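Side-chain contacts in enoyl-CoA hydratase (Bacillus halodurans, PDB 3LKE), which probably hydrates enoyl-CoA thioesters, or carries out a related acyl-CoA reaction, as a member of the crotonase family: residues A30-G33 and T34-E38; R84-L87 and H88-H92. All blocks are in the same frame, centred on the assembly; numbering follows the deposited sequence.

Interaction 1: residues A30-G33 and T34-E38; sequences AELG and TSLLE
Thr34 turns OG1 back beside its own backbone N (chi1 -61°), and this sets the hydroxyl against the carbonyl of Ala30 one helical turn earlier. Ser35 has nearly the same first torsion (chi1 -64°) and brings OG near Glu31 O. The setting is the first turns of helix 30-45, the crossover helix of a beta-alpha-beta unit between strands 14-19 and 51-56 of the crotonase fold. Ala30 O accepts two bonds from one residue: Thr34 N at 2.8 Å and Thr34 OG1 at 2.6 Å. The two donors come from opposite faces of the carbonyl plane, with the amide well above it. The hydroxyl therefore has its hydrogen-bond partner on its own helix, although Thr34 is exposed. The bond from Ser35 OG to Glu31 O is weak, and the hydrogen bond from Ser35 N to the same oxygen is longer than its neighbours. Leu36 N to Leu32 O and Leu37 N to Gly33 O run straight, each close to the C=O axis. On the buried side Leu36 also packs on Val6 and on Cys93 of helix 81-98. Along the same side, the methyl CD2 of Leu32 meets CD2 of Leu36 at 4.3 Å.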
loop_
_atom_site.group_PDB
_atom_site.type_symbol
_atom_site.label_atom_id
_atom_site.label_comp_id
_atom_site.label_asym_id
_atom_site.label_seq_id
_atom_site.Cartn_x
_atom_site.Cartn_y
_atom_site.Cartn_z
ATOM N N ALA A 30 -0.211 31.954 -8.714
ATOM C CA ALA A 30 -0.163 31.674 -10.140
ATOM C C ALA A 30 1.152 32.127 -10.779
ATOM O O ALA A 30 1.637 31.505 -11.725
ATOM C CB ALA A 30 -1.353 32.308 -10.842
ATOM N N GLU A 31 1.725 33.211 -10.263
ATOM C CA GLU A 31 2.975 33.742 -10.802
ATOM C C GLU A 31 4.135 32.782 -10.556
ATOM O O GLU A 31 4.835 32.378 -11.482
ATOM C CB GLU A 31 3.279 35.110 -10.189
ATOM C CG GLU A 31 4.360 35.887 -10.908
ATOM C CD GLU A 31 4.401 37.350 -10.492
ATOM O OE1 GLU A 31 3.505 37.787 -9.737
ATOM O OE2 GLU A 31 5.336 38.057 -10.914
ATOM N N LEU A 32 4.338 32.419 -9.298
ATOM C CA LEU A 32 5.363 31.437 -8.967
ATOM C C LEU A 32 5.063 30.102 -9.662
ATOM O O LEU A 32 5.948 29.478 -10.245
ATOM C CB LEU A 32 5.467 31.237 -7.452
ATOM C CG LEU A 32 6.498 30.169 -7.076
ATOM C CD1 LEU A 32 7.252 30.555 -5.818
ATOM C CD2 LEU A 32 5.854 28.773 -6.931
ATOM N N GLY A 33 3.808 29.672 -9.602
ATOM C CA GLY A 33 3.425 28.405 -10.195
ATOM C C GLY A 33 3.779 28.362 -11.665
ATOM O O GLY A 33 4.337 27.385 -12.161
ATOM N N THR A 34 3.474 29.444 -12.369
ATOM C CA THR A 34 3.735 29.500 -13.799
ATOM C C THR A 34 5.221 29.344 -14.122
ATOM O O THR A 34 5.593 28.642 -15.060
ATOM C CB THR A 34 3.198 30.808 -14.400
ATOM O OG1 THR A 34 1.778 30.874 -14.197
ATOM C CG2 THR A 34 3.509 30.868 -15.888
ATOM N N SER A 35 6.069 30.000 -13.341
ATOM C CA SER A 35 7.507 29.943 -13.564
ATOM C C SER A 35 8.042 28.575 -13.168
ATOM O O SER A 35 8.939 28.019 -13.812
ATOM C CB SER A 35 8.200 31.043 -12.760
ATOM O OG SER A 35 7.784 32.324 -13.219
ATOM N N LEU A 36 7.475 28.031 -12.101
ATOM C CA LEU A 36 7.860 26.710 -11.644
ATOM C C LEU A 36 7.524 25.662 -12.700
ATOM O O LEU A 36 8.356 24.818 -13.030
ATOM C CB LEU A 36 7.168 26.396 -10.322
ATOM C CG LEU A 36 7.411 24.998 -9.764
ATOM C CD1 LEU A 36 8.896 24.733 -9.538
ATOM C CD2 LEU A 36 6.632 24.829 -8.478
ATOM N N LEU A 37 6.311 25.722 -13.235
ATOM C CA LEU A 37 5.887 24.773 -14.261
ATOM C C LEU A 37 6.846 24.812 -15.449
ATOM O O LEU A 37 7.288 23.772 -15.953
ATOM C CB LEU A 37 4.466 25.095 -14.723
ATOM C CG LEU A 37 3.867 24.187 -15.797
ATOM C CD1 LEU A 37 3.908 22.714 -15.370
ATOM C CD2 LEU A 37 2.443 24.626 -16.078
ATOM N N GLU A 38 7.175 26.027 -15.879
ATOM C CA GLU A 38 8.057 26.237 -17.018
ATOM C C GLU A 38 9.431 25.607 -16.781
ATOM O O GLU A 38 10.014 24.999 -17.679
ATOM C CB GLU A 38 8.184 27.743 -17.270
ATOM C CG GLU A 38 9.025 28.141 -18.464
ATOM C CD GLU A 38 9.172 29.652 -18.584
ATOM O OE1 GLU A 38 10.066 30.104 -19.335
ATOM O OE2 GLU A 38 8.402 30.385 -17.920
#

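Interaction 2: residues R84-L87 and H88-H92; sequences REVL and HVLNH
His88 lies one turn after Arg84 in helix 81-98. Its N bonds to Arg84 O at 2.9 Å, and its CB rests against the same oxygen. The guanidinium of Arg84 leads away, to Glu236. Val89 N bonds to Glu85 O at 3.2 Å, and CG2 of Val89 comes within 3.5 Å of the same oxygen. Leu90 follows with a nearly straight bond from N to Val86 O. Its CG stands beside the backbone N (chi1 -63°), which sends CD1 back to CG2 of Val86 at 3.7 Å. Asn91 N reaches Leu87 O at 2.7 Å. The amide carbon CG of Asn91 sits 3.0 Å from Leu87 O, but ND2 is badly angled for a bond to it and instead makes a weak one to Thr235. With an alanine here, the Thr235 hydroxyl would probably lose this partner and a gap would open beside Leu147 and Leu231. In His92 the ring carbon CD2 lies over one face of the His88 ring, offset toward its rim. The carbonyls of residues 84 to 87 are thus each taken by an amide one turn on, Arg84 adds a salt bridge to helix 223-241, and Asn91 a weak bond.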
loop_
_atom_site.group_PDB
_atom_site.type_symbol
_atom_site.label_atom_id
_atom_site.label_comp_id
_atom_site.label_asym_id
_atom_site.label_seq_id
_atom_site.Cartn_x
_atom_site.Cartn_y
_atom_site.Cartn_z
ATOM N N ARG A 84 -9.647 28.531 -10.125
ATOM C CA ARG A 84 -9.399 27.480 -11.110
ATOM C C ARG A 84 -8.087 27.703 -11.856
ATOM O O ARG A 84 -7.371 26.749 -12.169
ATOM C CB ARG A 84 -10.579 27.330 -12.081
ATOM C CG ARG A 84 -11.833 26.764 -11.421
ATOM C CD ARG A 84 -12.994 26.628 -12.400
ATOM N NE ARG A 84 -14.181 26.074 -11.748
ATOM C CZ ARG A 84 -14.419 24.772 -11.604
ATOM N NH1 ARG A 84 -13.547 23.879 -12.060
ATOM N NH2 ARG A 84 -15.526 24.363 -10.998
ATOM N N GLU A 85 -7.769 28.967 -12.120
ATOM C CA GLU A 85 -6.528 29.316 -12.803
ATOM C C GLU A 85 -5.298 28.853 -12.018
ATOM O O GLU A 85 -4.401 28.222 -12.584
ATOM C CB GLU A 85 -6.463 30.829 -13.057
ATOM C CG GLU A 85 -5.120 31.323 -13.562
ATOM C CD GLU A 85 -5.124 32.822 -13.843
ATOM O OE1 GLU A 85 -6.213 33.373 -14.135
ATOM O OE2 GLU A 85 -4.040 33.443 -13.770
ATOM N N VAL A 86 -5.258 29.154 -10.722
ATOM C CA VAL A 86 -4.082 28.824 -9.921
ATOM C C VAL A 86 -4.001 27.317 -9.654
ATOM O O VAL A 86 -2.919 26.733 -9.689
ATOM C CB VAL A 86 -4.020 29.624 -8.596
ATOM C CG1 VAL A 86 -5.197 29.312 -7.716
ATOM C CG2 VAL A 86 -2.712 29.340 -7.858
ATOM N N LEU A 87 -5.150 26.696 -9.418
ATOM C CA LEU A 87 -5.202 25.251 -9.245
ATOM C C LEU A 87 -4.689 24.572 -10.501
ATOM O O LEU A 87 -3.969 23.581 -10.431
ATOM C CB LEU A 87 -6.626 24.793 -8.923
ATOM C CG LEU A 87 -7.032 25.117 -7.488
ATOM C CD1 LEU A 87 -8.511 24.819 -7.234
ATOM C CD2 LEU A 87 -6.134 24.354 -6.496
ATOM N N HIS A 88 -5.043 25.133 -11.652
ATOM C CA HIS A 88 -4.667 24.549 -12.925
ATOM C C HIS A 88 -3.146 24.504 -13.073
ATOM O O HIS A 88 -2.575 23.465 -13.403
ATOM C CB HIS A 88 -5.320 25.330 -14.078
ATOM C CG HIS A 88 -4.938 24.841 -15.442
ATOM N ND1 HIS A 88 -5.413 23.660 -15.970
ATOM C CD2 HIS A 88 -4.141 25.384 -16.393
ATOM C CE1 HIS A 88 -4.913 23.489 -17.183
ATOM N NE2 HIS A 88 -4.143 24.522 -17.465
ATOM N N VAL A 89 -2.497 25.638 -12.824
ATOM C CA VAL A 89 -1.050 25.728 -12.948
ATOM C C VAL A 89 -0.357 24.863 -11.899
ATOM O O VAL A 89 0.558 24.111 -12.212
ATOM C CB VAL A 89 -0.565 27.192 -12.835
ATOM C CG1 VAL A 89 0.949 27.259 -12.937
ATOM C CG2 VAL A 89 -1.206 28.043 -13.930
ATOM N N LEU A 90 -0.809 24.952 -10.654
ATOM C CA LEU A 90 -0.165 24.188 -9.586
ATOM C C LEU A 90 -0.414 22.686 -9.716
ATOM O O LEU A 90 0.471 21.894 -9.430
ATOM C CB LEU A 90 -0.581 24.703 -8.210
ATOM C CG LEU A 90 -0.172 26.146 -7.882
ATOM C CD1 LEU A 90 -0.697 26.556 -6.515
ATOM C CD2 LEU A 90 1.344 26.332 -7.963
ATOM N N ASN A 91 -1.602 22.283 -10.162
ATOM C CA ASN A 91 -1.814 20.855 -10.422
ATOM C C ASN A 91 -0.878 20.359 -11.520
ATOM O O ASN A 91 -0.350 19.246 -11.456
ATOM C CB ASN A 91 -3.266 20.551 -10.792
ATOM C CG ASN A 91 -4.197 20.653 -9.616
ATOM O OD1 ASN A 91 -3.765 20.647 -8.455
ATOM N ND2 ASN A 91 -5.496 20.746 -9.902
ATOM N N HIS A 92 -0.664 21.179 -12.544
ATOM C CA HIS A 92 0.269 20.762 -13.577
ATOM C C HIS A 92 1.698 20.624 -13.072
ATOM O O HIS A 92 2.408 19.709 -13.480
ATOM C CB HIS A 92 0.185 21.647 -14.820
ATOM C CG HIS A 92 -0.861 21.195 -15.788
ATOM N ND1 HIS A 92 -0.689 20.095 -16.603
ATOM C CD2 HIS A 92 -2.100 21.671 -16.053
ATOM C CE1 HIS A 92 -1.775 19.919 -17.335
ATOM N NE2 HIS A 92 -2.645 20.863 -17.022
#

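Interaction 1 and interaction 2 lie on two neighbouring helices, 30-45 and 81-98, with centres about 9 Å apart. The closest approach is at Val89. Its CG1 comes within 3.3 Å of Gly33 C and 3.4 Å of Thr34 N, and the missing side chain at Gly33 lets the helices close in. Leu90 CD2 also meets Gly33 CA at 3.7 Å. At the start of helix 30-45, Val86 CG2 packs 3.7 Å from Ala30 N, so Val86 serves both Leu90 and the other helix. Farther along, His92 touches Leu37. Arg84, Leu87 and Asn91 reach helix 223-241 on another side. Each contact lies within one helix; the packing between them joins the two.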